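Local coordinates for protein poly-beta-1,6-N-acetyl-D-glucosamine N-deacetylase (Aggregatibacter actinomycetemcomitans, PDB 4U10) that binds zinc and probably removes acetyl groups from the amide nitrogens of poly-beta-1,6-N-acetyl-D-glucosamine through its polysaccharide deacetylase domain, the part of the longer protein held here, at residues I54-E58 and N59-T63; Q129-E132 and M133-G137; S189-S192 and K193-R197. One frame throughout, in Å; residues are numbered along the deposited sequence.

Interaction 1: I54-E58 and N59-T63; sequences IIDAE and NGKST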
loop_
_atom_site.group_PDB
_atom_site.type_symbol
_atom_site.label_atom_id
_atom_site.label_comp_id
_atom_site.label_asym_id
_atom_site.label_seq_id
_atom_site.Cartn_x
_atom_site.Cartn_y
_atom_site.Cartn_z
ATOM N N ILE A 54 4.574 -1.705 -16.061
ATOM C CA ILE A 54 3.157 -1.414 -16.264
ATOM C C ILE A 54 2.971 -0.078 -16.999
ATOM O O ILE A 54 2.207 0.021 -17.955
ATOM C CB ILE A 54 2.371 -1.336 -14.923
ATOM C CG1 ILE A 54 2.496 -2.619 -14.089
ATOM C CG2 ILE A 54 0.924 -1.088 -15.178
ATOM C CD1 ILE A 54 2.117 -3.885 -14.809
ATOM N N ILE A 55 3.659 0.965 -16.540
ATOM C CA ILE A 55 3.508 2.283 -17.137
ATOM C C ILE A 55 4.080 2.304 -18.549
ATOM O O ILE A 55 3.485 2.853 -19.487
ATOM C CB ILE A 55 4.174 3.372 -16.251
ATOM C CG1 ILE A 55 3.460 3.525 -14.916
ATOM C CG2 ILE A 55 4.121 4.690 -16.979
ATOM C CD1 ILE A 55 1.991 3.975 -15.038
ATOM N N ASP A 56 5.219 1.653 -18.713
ATOM C CA ASP A 56 5.803 1.463 -20.029
ATOM C C ASP A 56 4.886 0.745 -20.986
ATOM O O ASP A 56 4.842 1.120 -22.158
ATOM C CB ASP A 56 7.120 0.722 -19.933
ATOM C CG ASP A 56 8.216 1.601 -19.479
ATOM O OD1 ASP A 56 8.020 2.816 -19.363
ATOM O OD2 ASP A 56 9.281 1.098 -19.222
ATOM N N ALA A 57 4.155 -0.247 -20.509
ATOM C CA ALA A 57 3.168 -0.892 -21.333
ATOM C C ALA A 57 2.060 0.041 -21.758
ATOM O O ALA A 57 1.685 0.022 -22.942
ATOM C CB ALA A 57 2.549 -2.090 -20.627
ATOM N N GLU A 58 1.483 0.825 -20.825
ATOM C CA GLU A 58 0.369 1.696 -21.180
ATOM C C GLU A 58 0.825 2.800 -22.103
ATOM O O GLU A 58 0.043 3.319 -22.889
ATOM C CB GLU A 58 -0.411 2.314 -19.957
ATOM C CG GLU A 58 0.371 3.378 -19.186
ATOM C CD GLU A 58 -0.408 3.952 -17.980
ATOM O OE1 GLU A 58 -0.098 5.110 -17.574
ATOM O OE2 GLU A 58 -1.308 3.247 -17.479
ATOM N N ASN A 59 2.071 3.186 -21.995
ATOM C CA ASN A 59 2.616 4.207 -22.881
ATOM C C ASN A 59 3.214 3.696 -24.192
ATOM O O ASN A 59 3.858 4.472 -24.908
ATOM C CB ASN A 59 3.645 5.041 -22.118
ATOM C CG ASN A 59 2.969 5.890 -21.067
ATOM O OD1 ASN A 59 1.826 6.259 -21.261
ATOM N ND2 ASN A 59 3.628 6.174 -19.975
ATOM N N GLY A 60 3.026 2.403 -24.473
ATOM C CA GLY A 60 3.448 1.797 -25.748
ATOM C C GLY A 60 4.948 1.754 -25.944
ATOM O O GLY A 60 5.410 1.795 -27.079
ATOM N N LYS A 61 5.722 1.701 -24.857
ATOM C CA LYS A 61 7.191 1.610 -24.949
ATOM C C LYS A 61 7.758 0.191 -24.889
ATOM O O LYS A 61 8.794 -0.043 -25.453
ATOM C CB LYS A 61 7.854 2.456 -23.893
ATOM C CG LYS A 61 7.623 3.926 -24.195
ATOM C CD LYS A 61 8.459 4.831 -23.313
ATOM C CE LYS A 61 7.964 6.270 -23.378
ATOM N NZ LYS A 61 8.924 7.142 -22.647
ATOM N N SER A 62 7.075 -0.737 -24.235
ATOM C CA SER A 62 7.525 -2.104 -24.088
ATOM C C SER A 62 6.321 -2.955 -23.735
ATOM O O SER A 62 5.282 -2.454 -23.316
ATOM C CB SER A 62 8.557 -2.219 -22.963
ATOM O OG SER A 62 7.934 -1.864 -21.746
ATOM N N THR A 63 6.371 -4.245 -23.983
ATOM C CA THR A 63 5.216 -5.074 -23.656
ATOM C C THR A 63 5.524 -5.844 -22.382
ATOM O O THR A 63 6.660 -6.097 -22.087
ATOM C CB THR A 63 4.885 -6.079 -24.790
ATOM O OG1 THR A 63 6.071 -6.774 -25.105
ATOM C CG2 THR A 63 4.430 -5.351 -26.030
HETATM O O HOH W 1 6.816 5.168 -19.931
HETATM O O HOH W 2 2.137 -2.176 -24.275
#
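Asn59 and Asp56 carry most of this contact, a Schellman motif that ends helix 51-58. Lys61 N reaches back to Asp56 O at 2.9 Å, and Gly60 N bonds to Ala57 O at 3.1 Å; the pair reverses the chain after the last helical turn. Gly60, with a positive phi of 67°, is the C-prime residue. Its N-H meets Ala57 O from above the carbonyl plane, whereas Lys61 N approaches Asp56 O much closer to that plane. Asn59 gives the preceding bond of the helical series, from its N to Ile55 O, almost in line with the C=O bond. Its side chain has CG anti to the carbonyl carbon (chi1 -69°), which lays the amide beside Ile55, the two side chains pointing the same way, with Asn59 ND2 3.4 Å from Ile55 CG2. The amide nitrogen also donates weakly to a water that is held more firmly by Asp56 OD1, linking the two side chains round the helix end. OD1 of Asp56 has a second partner in Gln52, one turn earlier. The reversal brings Ser62 alongside the helix, with its OG 3.3 Å from Asp56 CB. The same turn of the helix also touches the rest of the domain: Ala57 and Glu58 lie on Ile240, Ile55 and Glu58 on His228 of strand 228-230. Beyond the turn a second water gives hydrogen bonds to both Ala57 O and Ser62 O, and Ala57 CA makes a CA-H...O contact of 3.3 Å with Ser62 O.

Interaction 2: Q129-E132 and M133-G137; sequences QVRE and MEQSG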
loop_
_atom_site.group_PDB
_atom_site.type_symbol
_atom_site.label_atom_id
_atom_site.label_comp_id
_atom_site.label_asym_id
_atom_site.label_seq_id
_atom_site.Cartn_x
_atom_site.Cartn_y
_atom_site.Cartn_z
ATOM N N GLN A 129 16.132 4.893 4.633
ATOM C CA GLN A 129 15.813 3.528 4.186
ATOM C C GLN A 129 14.973 3.470 2.933
ATOM O O GLN A 129 15.172 2.610 2.075
ATOM C CB GLN A 129 15.148 2.832 5.344
ATOM C CG GLN A 129 16.079 2.463 6.434
ATOM C CD GLN A 129 15.380 2.027 7.715
ATOM O OE1 GLN A 129 14.226 2.290 7.924
ATOM N NE2 GLN A 129 16.090 1.309 8.551
ATOM N N VAL A 130 14.035 4.410 2.791
ATOM C CA VAL A 130 13.167 4.471 1.629
ATOM C C VAL A 130 13.950 4.885 0.393
ATOM O O VAL A 130 13.736 4.288 -0.718
ATOM C CB VAL A 130 12.037 5.480 1.829
ATOM C CG1 VAL A 130 11.163 5.590 0.579
ATOM C CG2 VAL A 130 11.215 5.141 3.063
ATOM N N ARG A 131 14.805 5.922 0.555
ATOM C CA ARG A 131 15.732 6.321 -0.544
ATOM C C ARG A 131 16.616 5.179 -1.062
ATOM O O ARG A 131 16.720 4.996 -2.259
ATOM C CB ARG A 131 16.611 7.530 -0.143
ATOM C CG ARG A 131 15.953 8.889 -0.393
ATOM C CD ARG A 131 16.970 10.011 -0.124
ATOM N NE ARG A 131 17.342 10.037 1.291
ATOM C CZ ARG A 131 16.651 10.662 2.221
ATOM N NH1 ARG A 131 15.533 11.333 1.880
ATOM N NH2 ARG A 131 17.030 10.625 3.507
ATOM N N GLU A 132 17.227 4.418 -0.170
ATOM C CA GLU A 132 18.043 3.266 -0.572
ATOM C C GLU A 132 17.233 2.235 -1.393
ATOM O O GLU A 132 17.688 1.730 -2.439
ATOM C CB GLU A 132 18.670 2.605 0.664
ATOM C CG GLU A 132 19.644 1.502 0.337
ATOM C CD GLU A 132 20.111 0.714 1.554
ATOM O OE1 GLU A 132 20.185 1.259 2.688
ATOM O OE2 GLU A 132 20.438 -0.492 1.391
HETATM N N MSE A 133 16.038 1.936 -0.929
HETATM C CA MSE A 133 15.168 0.970 -1.609
HETATM C C MSE A 133 14.760 1.452 -2.952
HETATM O O MSE A 133 14.723 0.683 -3.881
HETATM C CB MSE A 133 13.885 0.655 -0.779
HETATM C CG MSE A 133 14.295 -0.271 0.344
HETATM SE SE MSE A 133 12.882 -0.938 1.505
HETATM C CE MSE A 133 12.281 0.742 2.300
ATOM N N GLU A 134 14.405 2.719 -3.075
ATOM C CA GLU A 134 13.981 3.302 -4.377
ATOM C C GLU A 134 15.148 3.365 -5.364
ATOM O O GLU A 134 14.981 3.040 -6.530
ATOM C CB GLU A 134 13.355 4.686 -4.166
ATOM C CG GLU A 134 12.669 5.247 -5.408
ATOM C CD GLU A 134 13.653 5.839 -6.436
ATOM O OE1 GLU A 134 14.763 6.321 -6.047
ATOM O OE2 GLU A 134 13.306 5.775 -7.636
ATOM N N GLN A 135 16.342 3.698 -4.860
ATOM C CA GLN A 135 17.539 3.819 -5.673
ATOM C C GLN A 135 17.958 2.466 -6.242
ATOM O O GLN A 135 18.517 2.423 -7.335
ATOM C CB GLN A 135 18.701 4.388 -4.823
ATOM C CG GLN A 135 18.497 5.874 -4.492
ATOM C CD GLN A 135 19.339 6.365 -3.308
ATOM O OE1 GLN A 135 20.270 5.734 -2.920
ATOM N NE2 GLN A 135 19.004 7.520 -2.768
ATOM N N SER A 136 17.631 1.362 -5.547
ATOM C CA SER A 136 17.917 0.006 -6.061
ATOM C C SER A 136 17.222 -0.215 -7.372
ATOM O O SER A 136 17.514 -1.152 -8.114
ATOM C CB SER A 136 17.413 -1.005 -5.058
ATOM O OG SER A 136 16.025 -1.247 -5.257
ATOM N N GLY A 137 16.265 0.634 -7.686
ATOM C CA GLY A 137 15.383 0.378 -8.784
ATOM C C GLY A 137 14.357 -0.733 -8.571
ATOM O O GLY A 137 13.570 -0.963 -9.432
#
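The selenomethionine Met133 bends back toward Gln129 within the C-terminal turns of an alpha-helix, bringing its terminal methyl CE to 3.4 Å from Gln129 O. The fold comes from chi3, -64°, after a chain that starts with CG beside the backbone N; CG also lies near the same carbonyl oxygen, which accepts the backbone N-H of Met133. On another side of the helix Gln135 and Arg131 run side by side in the same direction, the amide and guanidinium planes 35° apart. Gln135 NE2 rests 3.6 Å from Arg131 CB, and Gln135 CG sits 3.0 Å from Arg131 O, a tight approach to the carbonyl that takes the backbone N-H of Gln135. The backbone continues the i to i+4 pattern through Glu134 N to Val130 O and Ser136 N to Glu132 O, the latter less straight at 140°. Ser136 OG donates to Met133 O at 2.7 Å and is itself hydrogen-bonded by Leu138 N, near the point where the helix gives way to Gly137 with its positive phi. Arg131 forms a salt bridge with Asp128 of its own helix and a hydrogen bond with Gln198; Glu132 bonds to Tyr81, and Glu134 forms a salt bridge with Lys201. In the polysaccharide deacetylase domain, Met133 and Val130 pack on Val139 and Ile141 of strand 139-141 in the mixed sheet; Met133 also meets Met80 and Tyr85 of helix 79-91, while Val130, Arg131 and Glu134 touch Ile199 at the end of helix 177-199.

Interaction 3: S189-S192 and K193-R197; sequences SRSS and KSIQR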
loop_
_atom_site.group_PDB
_atom_site.type_symbol
_atom_site.label_atom_id
_atom_site.label_comp_id
_atom_site.label_asym_id
_atom_site.label_seq_id
_atom_site.Cartn_x
_atom_site.Cartn_y
_atom_site.Cartn_z
ATOM N N SER A 189 -2.455 15.854 -1.108
ATOM C CA SER A 189 -1.480 16.775 -1.608
ATOM C C SER A 189 -0.251 16.929 -0.665
ATOM O O SER A 189 0.875 16.936 -1.132
ATOM C CB SER A 189 -2.144 18.118 -1.857
ATOM O OG SER A 189 -1.173 19.115 -1.836
ATOM N N ARG A 190 -0.443 16.976 0.652
ATOM C CA ARG A 190 0.719 16.931 1.560
ATOM C C ARG A 190 1.527 15.629 1.474
ATOM O O ARG A 190 2.732 15.629 1.630
ATOM C CB ARG A 190 0.300 17.090 3.027
ATOM C CG ARG A 190 -0.327 18.427 3.398
ATOM C CD ARG A 190 -0.920 18.302 4.817
ATOM N NE ARG A 190 -1.958 19.279 4.969
ATOM C CZ ARG A 190 -3.121 19.143 5.596
ATOM N NH1 ARG A 190 -3.452 18.017 6.224
ATOM N NH2 ARG A 190 -3.974 20.207 5.605
ATOM N N SER A 191 0.855 14.499 1.314
ATOM C CA SER A 191 1.515 13.233 1.128
ATOM C C SER A 191 2.419 13.216 -0.121
ATOM O O SER A 191 3.585 12.768 -0.056
ATOM C CB SER A 191 0.506 12.090 1.133
ATOM O OG SER A 191 1.078 10.825 0.875
ATOM N N SER A 192 1.869 13.637 -1.245
ATOM C CA SER A 192 2.648 13.777 -2.496
ATOM C C SER A 192 3.904 14.629 -2.261
ATOM O O SER A 192 4.977 14.264 -2.661
ATOM C CB SER A 192 1.796 14.493 -3.534
ATOM O OG SER A 192 2.481 14.558 -4.770
ATOM N N LYS A 193 3.749 15.804 -1.656
ATOM C CA LYS A 193 4.909 16.674 -1.388
ATOM C C LYS A 193 5.861 16.067 -0.385
ATOM O O LYS A 193 7.049 16.136 -0.589
ATOM C CB LYS A 193 4.510 18.050 -0.881
ATOM C CG LYS A 193 3.625 18.869 -1.823
ATOM C CD LYS A 193 2.785 19.873 -0.996
ATOM C CE LYS A 193 1.923 20.845 -1.791
ATOM N NZ LYS A 193 2.429 21.102 -3.162
ATOM N N SER A 194 5.345 15.507 0.713
ATOM C CA SER A 194 6.213 14.775 1.692
ATOM C C SER A 194 7.086 13.676 1.078
ATOM O O SER A 194 8.265 13.578 1.377
ATOM C CB SER A 194 5.337 14.172 2.786
ATOM O OG SER A 194 5.998 13.298 3.654
ATOM N N ILE A 195 6.499 12.824 0.253
ATOM C CA ILE A 195 7.260 11.824 -0.458
ATOM C C ILE A 195 8.217 12.447 -1.499
ATOM O O ILE A 195 9.392 12.039 -1.598
ATOM C CB ILE A 195 6.304 10.801 -1.156
ATOM C CG1 ILE A 195 5.598 9.919 -0.100
ATOM C CG2 ILE A 195 7.043 9.934 -2.172
ATOM C CD1 ILE A 195 4.315 9.245 -0.678
ATOM N N GLN A 196 7.702 13.343 -2.343
ATOM C CA GLN A 196 8.538 13.947 -3.435
ATOM C C GLN A 196 9.847 14.553 -2.931
ATOM O O GLN A 196 10.888 14.403 -3.535
ATOM C CB GLN A 196 7.774 15.073 -4.157
ATOM C CG GLN A 196 8.465 15.699 -5.377
ATOM C CD GLN A 196 7.802 17.000 -5.811
ATOM O OE1 GLN A 196 7.109 17.676 -5.037
ATOM N NE2 GLN A 196 7.967 17.328 -7.063
ATOM N N ARG A 197 9.782 15.295 -1.841
ATOM C CA ARG A 197 10.942 15.931 -1.360
ATOM C C ARG A 197 11.969 14.962 -0.807
ATOM O O ARG A 197 13.149 15.316 -0.846
ATOM C CB ARG A 197 10.621 16.983 -0.321
ATOM C CG ARG A 197 10.370 16.483 1.108
ATOM C CD ARG A 197 9.637 17.546 1.917
ATOM N NE ARG A 197 10.502 18.730 2.138
ATOM C CZ ARG A 197 10.192 19.892 2.745
ATOM N NH1 ARG A 197 8.989 20.137 3.262
ATOM N NH2 ARG A 197 11.141 20.848 2.844
#
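Ser189-Ser192 and Lys193-Arg197 form consecutive turns of one regular alpha-helix, joined by four i to i+4 hydrogen bonds. Lys193 N, Ser194 N, Ile195 N and Gln196 N donate in turn to the carbonyl oxygens of Ser189, Arg190, Ser191 and Ser192. The bonds are fairly straight; that from Ile195 N to Ser191 O measures 2.9 Å with an angle of 173° at the hydrogen. Lys193 lays its aliphatic chain over the preceding turn: CG lies 3.4 Å from Ser189 O and CE 3.5 Å from Ser189 OG. With CG beside the backbone N (chi1 -60°), the chain runs back toward Ser189 before bending at its last torsion. On another side of the helix, Ile195 likewise runs back over the preceding turn, CG1 lying 3.5 Å from Ser191 O and CD1 3.9 Å from Ser191 OG. Ser194 offers its CB to Arg190 O at 3.2 Å, and Gln196 CB approaches Ser192 O similarly. The buried serine hydroxyls find their partners beyond the helix: Ser191 OG bonds to the hydroxyls of Ser143 and Ser101, Ser194 OG to Asp105, and Ser192 OG to Lys202. Ser194 and Ile195 also touch Trp127 of helix 127-135. The side chain of Ser191 is about 7 Å from that of His144, a ligand with Asp75 and His149 of one zinc ion, which places this part of the long helix 177-199 near the metal site of the polysaccharide deacetylase domain.

In the fold
All three contacts are local and follow in series along the chain, none enclosing or crossing another. Interaction 1 comes first, where helix 51-58 turns into the loop leading to strand 68-75; it lies on the surface, away from the zinc sites. Interaction 2 joins the last turns of helix 127-135 just ahead of strand 139-141, which pairs in parallel with strand 95-99 in the mixed sheet. Interaction 3 lies within the long helix 177-199. Its nearest atoms come within about 5 Å of interaction 2 without touching, yet Trp127 of helix 127-135 touches Ser194, and Ile199 of helix 177-199 touches Val130. Interaction 1 stays apart, its centre 23 Å from interaction 2 and 26 Å from interaction 3.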